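Local atomic coordinates of profilin I (Acanthamoeba castellanii, PDB entry 1ACF), a protein that binds monomeric actin in a 1:1 complex, modulating its polymerization and the cytoskeleton, and also binds the phosphoinositide PIP2. Residues T43-A46 with G47-N51; G98-N101 with E102-P106. All coordinates share one frame; numbering follows the deposited sequence.

Interaction 1 (T43-A46 with G47-N51); sequences TTLA and GAFNN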
ATOM      1  N   THR A  43       9.488  -1.068   7.086  1.00 17.40           N
ATOM      2  CA  THR A  43      10.694  -1.841   6.729  1.00 18.02           C
ATOM      3  C   THR A  43      10.320  -3.308   6.448  1.00 15.52           C
ATOM      4  O   THR A  43      10.921  -3.981   5.547  1.00  9.29           O
ATOM      5  CB  THR A  43      12.023  -1.665   7.527  1.00 20.01           C
ATOM      6  OG1 THR A  43      12.063  -2.477   8.726  1.00 26.50           O
ATOM      7  CG2 THR A  43      12.448  -0.224   7.880  1.00 24.48           C
ATOM      8  N   THR A  44       9.299  -3.775   7.159  1.00 12.27           N
ATOM      9  CA  THR A  44       8.846  -5.149   6.887  1.00 14.91           C
ATOM     10  C   THR A  44       8.248  -5.285   5.478  1.00 15.33           C
ATOM     11  O   THR A  44       8.528  -6.289   4.790  1.00 16.81           O
ATOM     12  CB  THR A  44       7.903  -5.682   8.035  1.00 10.93           C
ATOM     13  OG1 THR A  44       8.801  -5.739   9.195  1.00 14.32           O
ATOM     14  CG2 THR A  44       7.285  -7.047   7.814  1.00 11.86           C
ATOM     15  N   LEU A  45       7.453  -4.354   5.037  1.00 15.40           N
ATOM     16  CA  LEU A  45       6.763  -4.352   3.759  1.00 15.63           C
ATOM     17  C   LEU A  45       7.817  -4.420   2.641  1.00 16.36           C
ATOM     18  O   LEU A  45       7.756  -5.378   1.875  1.00 16.40           O
ATOM     19  CB  LEU A  45       5.955  -3.047   3.564  1.00 14.32           C
ATOM     20  CG  LEU A  45       4.967  -3.034   2.412  1.00 10.53           C
ATOM     21  CD1 LEU A  45       4.239  -4.349   2.274  1.00  8.49           C
ATOM     22  CD2 LEU A  45       3.988  -1.886   2.671  1.00 13.97           C
ATOM     23  N   ALA A  46       8.654  -3.387   2.744  1.00 16.59           N
ATOM     24  CA  ALA A  46       9.750  -3.239   1.728  1.00 15.95           C
ATOM     25  C   ALA A  46      10.458  -4.571   1.555  1.00 14.52           C
ATOM     26  O   ALA A  46      10.524  -5.170   0.459  1.00 16.28           O
ATOM     27  CB  ALA A  46      10.586  -2.049   2.151  1.00 15.44           C
ATOM     28  N   GLY A  47      10.940  -5.097   2.666  1.00 12.33           N
ATOM     29  CA  GLY A  47      11.656  -6.339   2.789  1.00 11.01           C
ATOM     30  C   GLY A  47      10.972  -7.490   2.066  1.00 10.57           C
ATOM     31  O   GLY A  47      11.608  -8.307   1.363  1.00  9.35           O
ATOM     32  N   ALA A  48       9.674  -7.549   2.254  1.00 11.35           N
ATOM     33  CA  ALA A  48       8.853  -8.622   1.654  1.00 11.26           C
ATOM     34  C   ALA A  48       8.813  -8.482   0.131  1.00 10.83           C
ATOM     35  O   ALA A  48       8.561  -9.492  -0.563  1.00  8.05           O
ATOM     36  CB  ALA A  48       7.486  -8.655   2.316  1.00  6.23           C
ATOM     37  N   PHE A  49       9.018  -7.258  -0.351  1.00 11.38           N
ATOM     38  CA  PHE A  49       8.997  -7.123  -1.844  1.00 12.95           C
ATOM     39  C   PHE A  49      10.195  -7.966  -2.373  1.00 15.94           C
ATOM     40  O   PHE A  49      10.062  -8.598  -3.443  1.00 14.78           O
ATOM     41  CB  PHE A  49       8.899  -5.725  -2.349  1.00  9.98           C
ATOM     42  CG  PHE A  49       7.489  -5.169  -2.390  1.00  8.25           C
ATOM     43  CD1 PHE A  49       6.568  -5.628  -3.314  1.00  6.69           C
ATOM     44  CD2 PHE A  49       7.117  -4.196  -1.460  1.00  8.39           C
ATOM     45  CE1 PHE A  49       5.283  -5.111  -3.348  1.00  8.07           C
ATOM     46  CE2 PHE A  49       5.823  -3.641  -1.517  1.00  7.67           C
ATOM     47  CZ  PHE A  49       4.920  -4.094  -2.454  1.00  5.10           C
ATOM     48  N   ASN A  50      11.241  -7.981  -1.588  1.00 14.71           N
ATOM     49  CA  ASN A  50      12.460  -8.811  -1.888  1.00 17.55           C
ATOM     50  C   ASN A  50      12.204 -10.269  -1.565  1.00 14.67           C
ATOM     51  O   ASN A  50      12.192 -11.154  -2.455  1.00 13.74           O
ATOM     52  CB  ASN A  50      13.629  -8.115  -1.162  1.00 18.85           C
ATOM     53  CG  ASN A  50      13.714  -6.682  -1.750  1.00 25.55           C
ATOM     54  OD1 ASN A  50      13.524  -6.582  -3.000  1.00 28.03           O
ATOM     55  ND2 ASN A  50      13.940  -5.670  -0.939  1.00 23.56           N
ATOM     56  N   ASN A  51      11.936 -10.600  -0.325  1.00 13.01           N
ATOM     57  CA  ASN A  51      11.657 -12.041   0.027  1.00 12.46           C
ATOM     58  C   ASN A  51      10.323 -12.029   0.795  1.00 12.03           C
ATOM     59  O   ASN A  51      10.375 -11.399   1.861  1.00 11.19           O
ATOM     60  CB  ASN A  51      12.815 -12.580   0.885  1.00 14.35           C
ATOM     61  CG  ASN A  51      12.514 -14.025   1.307  1.00 15.80           C
ATOM     62  OD1 ASN A  51      11.626 -14.676   0.743  1.00 18.50           O
ATOM     63  ND2 ASN A  51      13.261 -14.547   2.267  1.00 18.35           N
TER

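Interaction 2 (G98-N101 with E102-P106); sequences GVYN and EKIQP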
ATOM      1  N   GLY A  98      -2.597   1.512  -0.321  1.00  4.58           N
ATOM      2  CA  GLY A  98      -4.016   1.880  -0.459  1.00  5.54           C
ATOM      3  C   GLY A  98      -4.901   0.925   0.355  1.00  4.28           C
ATOM      4  O   GLY A  98      -5.244  -0.196  -0.089  1.00  2.01           O
ATOM      5  N   VAL A  99      -5.305   1.421   1.547  1.00  5.26           N
ATOM      6  CA  VAL A  99      -6.186   0.610   2.438  1.00  8.68           C
ATOM      7  C   VAL A  99      -7.674   0.753   2.050  1.00  7.02           C
ATOM      8  O   VAL A  99      -8.096   1.901   1.749  1.00  7.25           O
ATOM      9  CB  VAL A  99      -5.968   1.050   3.897  1.00  9.51           C
ATOM     10  CG1 VAL A  99      -7.036   0.443   4.821  1.00 14.03           C
ATOM     11  CG2 VAL A  99      -4.615   0.771   4.469  1.00  6.39           C
ATOM     12  N   TYR A 100      -8.479  -0.304   2.019  1.00  6.90           N
ATOM     13  CA  TYR A 100      -9.921  -0.105   1.691  1.00 11.12           C
ATOM     14  C   TYR A 100     -10.825  -0.745   2.758  1.00 14.92           C
ATOM     15  O   TYR A 100     -10.400  -1.680   3.486  1.00 17.73           O
ATOM     16  CB  TYR A 100     -10.342  -0.620   0.289  1.00 10.04           C
ATOM     17  CG  TYR A 100     -10.106  -2.103   0.114  1.00  9.85           C
ATOM     18  CD1 TYR A 100      -8.820  -2.568  -0.201  1.00  9.91           C
ATOM     19  CD2 TYR A 100     -11.086  -3.058   0.351  1.00 10.97           C
ATOM     20  CE1 TYR A 100      -8.547  -3.943  -0.336  1.00  7.60           C
ATOM     21  CE2 TYR A 100     -10.823  -4.423   0.187  1.00  9.81           C
ATOM     22  CZ  TYR A 100      -9.552  -4.869  -0.138  1.00  6.12           C
ATOM     23  OH  TYR A 100      -9.248  -6.208  -0.279  1.00  3.13           O
ATOM     24  N   ASN A 101     -12.091  -0.291   2.832  1.00 16.73           N
ATOM     25  CA  ASN A 101     -13.058  -0.864   3.801  1.00 18.76           C
ATOM     26  C   ASN A 101     -14.141  -1.643   3.035  1.00 21.82           C
ATOM     27  O   ASN A 101     -14.170  -1.716   1.789  1.00 22.10           O
ATOM     28  CB  ASN A 101     -13.633   0.125   4.782  1.00 13.15           C
ATOM     29  CG  ASN A 101     -14.526   1.179   4.199  1.00 16.82           C
ATOM     30  OD1 ASN A 101     -14.928   1.186   3.018  1.00 16.30           O
ATOM     31  ND2 ASN A 101     -14.858   2.180   5.047  1.00 15.75           N
ATOM     32  N   GLU A 102     -14.997  -2.232   3.839  1.00 22.76           N
ATOM     33  CA  GLU A 102     -16.115  -3.057   3.362  1.00 26.39           C
ATOM     34  C   GLU A 102     -17.069  -2.292   2.497  1.00 25.50           C
ATOM     35  O   GLU A 102     -17.984  -2.863   1.864  1.00 27.96           O
ATOM     36  CB  GLU A 102     -16.900  -3.624   4.560  1.00 28.80           C
ATOM     37  CG  GLU A 102     -16.097  -4.178   5.726  1.00 38.20           C
ATOM     38  CD  GLU A 102     -15.208  -3.314   6.559  1.00 46.00           C
ATOM     39  OE1 GLU A 102     -15.326  -2.065   6.420  1.00 46.44           O
ATOM     40  OE2 GLU A 102     -14.383  -3.800   7.365  1.00 50.32           O
ATOM     41  N   LYS A 103     -16.914  -0.989   2.417  1.00 27.54           N
ATOM     42  CA  LYS A 103     -17.831  -0.157   1.586  1.00 28.69           C
ATOM     43  C   LYS A 103     -17.240   0.064   0.201  1.00 27.34           C
ATOM     44  O   LYS A 103     -17.827   0.817  -0.605  1.00 29.94           O
ATOM     45  CB  LYS A 103     -18.126   1.204   2.191  1.00 32.62           C
ATOM     46  CG  LYS A 103     -19.356   1.442   3.024  1.00 38.11           C
ATOM     47  CD  LYS A 103     -19.276   1.040   4.478  1.00 41.39           C
ATOM     48  CE  LYS A 103     -18.369   1.910   5.300  1.00 44.56           C
ATOM     49  NZ  LYS A 103     -18.837   3.327   5.297  1.00 46.15           N
ATOM     50  N   ILE A 104     -16.071  -0.526  -0.030  1.00 24.65           N
ATOM     51  CA  ILE A 104     -15.373  -0.397  -1.313  1.00 20.97           C
ATOM     52  C   ILE A 104     -15.195  -1.758  -1.996  1.00 16.82           C
ATOM     53  O   ILE A 104     -14.977  -2.793  -1.402  1.00 15.87           O
ATOM     54  CB  ILE A 104     -13.978   0.329  -1.161  1.00 21.18           C
ATOM     55  CG1 ILE A 104     -14.214   1.816  -0.812  1.00 17.29           C
ATOM     56  CG2 ILE A 104     -13.025   0.142  -2.410  1.00 15.13           C
ATOM     57  CD1 ILE A 104     -13.053   2.413   0.022  1.00 15.81           C
ATOM     58  N   GLN A 105     -15.348  -1.671  -3.282  1.00 18.71           N
ATOM     59  CA  GLN A 105     -15.151  -2.813  -4.199  1.00 20.34           C
ATOM     60  C   GLN A 105     -13.627  -2.985  -4.226  1.00 20.80           C
ATOM     61  O   GLN A 105     -12.904  -2.003  -4.529  1.00 21.04           O
ATOM     62  CB  GLN A 105     -15.660  -2.412  -5.569  1.00 22.70           C
ATOM     63  CG  GLN A 105     -17.104  -2.009  -5.601  1.00 24.86           C
ATOM     64  CD  GLN A 105     -18.060  -3.174  -5.680  1.00 22.74           C
ATOM     65  OE1 GLN A 105     -17.718  -4.354  -5.665  1.00 20.81           O
ATOM     66  NE2 GLN A 105     -19.315  -2.733  -5.782  1.00 22.74           N
ATOM     67  N   PRO A 106     -13.190  -4.167  -3.861  1.00 22.96           N
ATOM     68  CA  PRO A 106     -11.769  -4.544  -3.813  1.00 21.95           C
ATOM     69  C   PRO A 106     -11.080  -4.428  -5.165  1.00 23.11           C
ATOM     70  O   PRO A 106      -9.922  -3.989  -5.262  1.00 23.67           O
ATOM     71  CB  PRO A 106     -11.751  -5.976  -3.334  1.00 22.17           C
ATOM     72  CG  PRO A 106     -13.101  -6.167  -2.680  1.00 24.02           C
ATOM     73  CD  PRO A 106     -14.075  -5.294  -3.471  1.00 22.19           C
TER

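Interaction 1 (T43-A46 with G47-N51)
Leu45 and Phe49, one helical turn apart, lie side by side and point the same way. Leu45 CG approaches Phe49 CE2 to 4.1 Å, and its CD1 is barely farther from the same ring carbon. Leu45 CG is anti to the backbone N (chi1 -168°), which sets its branched end beside the phenyl ring. Both residues are buried. They pack on Thr88 and Ile77 of the sheet, while Ala46 and Phe49 share Ile95.

Ordinary i to i+4 bonds link the two halves. Gly47 N bonds to Thr43 O at 3.1 Å. Ala48 N reaches Thr44 O at the same distance. Phe49 N then takes the shorter i to i+3 step to Ala46 O at 2.7 Å. It sits well above that carbonyl plane. Its bond to Leu45 O, one residue earlier, is weak. Ala46 O also lies near the plane of the Phe49 ring, at its edge, and 3.3 Å from Phe49 CB.

The exposed residues, Thr43, Thr44 and Asn50, are held more loosely. Thr44 OG1 turns back to Ala40 O, a bond along the helix. Asn50 ND2 stays 3.7 Å from Ala46 O, and the two are not bonded.

The chemistry is therefore that of an amphipathic helix. Apolar side chains seat it on the sheet. Backbone bonds tie successive turns together, less regularly toward the end. The threonines and Asn50 are exposed, though Thr44 still touches Ile55 and Asn50 touches Lys90.

Interaction 2 (G98-N101 with E102-P106)
A type I beta turn from Asn101 to Ile104 takes the chain out of strand 94-100. Its defining bond runs from Ile104 N to Asn101 O, 2.9 Å, with an N-H...O angle of 154°. The Asn101 side chain adds a second bond, as Lys103 N donates to Asn101 OD1 at 3.0 Å. This is an Asx turn set within the beta turn. Asn101 CG lies between the backbone N and the carbonyl carbon (chi1 67°), which folds the amide over the turn. Lys103 CE rests 3.5 Å from Asn101 ND2. Lys103 is trimethylated in the natural protein, but is modelled here as plain lysine. Glu102 OE1 comes near Asn101 CB, while its OE2 bonds to Ser84 OG.

The turn leads into helix 106-121 of the profilin fold, with Gln105 at the N-cap. Tyr100, the last residue of the strand, packs against the start of this helix. Its CB meets Ile104 CG2 at 3.9 Å. Its ring has Pro106 CA over one face, offset toward the rim, and Pro106 CB lies 4.0 Å from Tyr100 CE2. The two side chains cross at about a right angle. Ala109, one turn into the helix, touches both Tyr100 and Ile104.

How the interactions relate
From the N terminus, interaction 1 comes first, inside helix 39-50. It closes no loop beyond single helical turns. The chain then runs through helix 53-58 and strands 60-62 to 94-100 before interaction 2 closes the short turn into helix 106-121. The two are in series and neither nest nor cross. The centres of interaction 1 and interaction 2 are about 23 Å apart, on opposite sides of the chain's centre. Strand 94-100 connects them. Its Ile95 and Val97 receive the side chains of residues 43-51, while its last residue, Tyr100, packs against helix 106-121. Interaction 1 thus joins helix 39-50 to the central antiparallel sheet, and interaction 2 joins that sheet to the C-terminal helix.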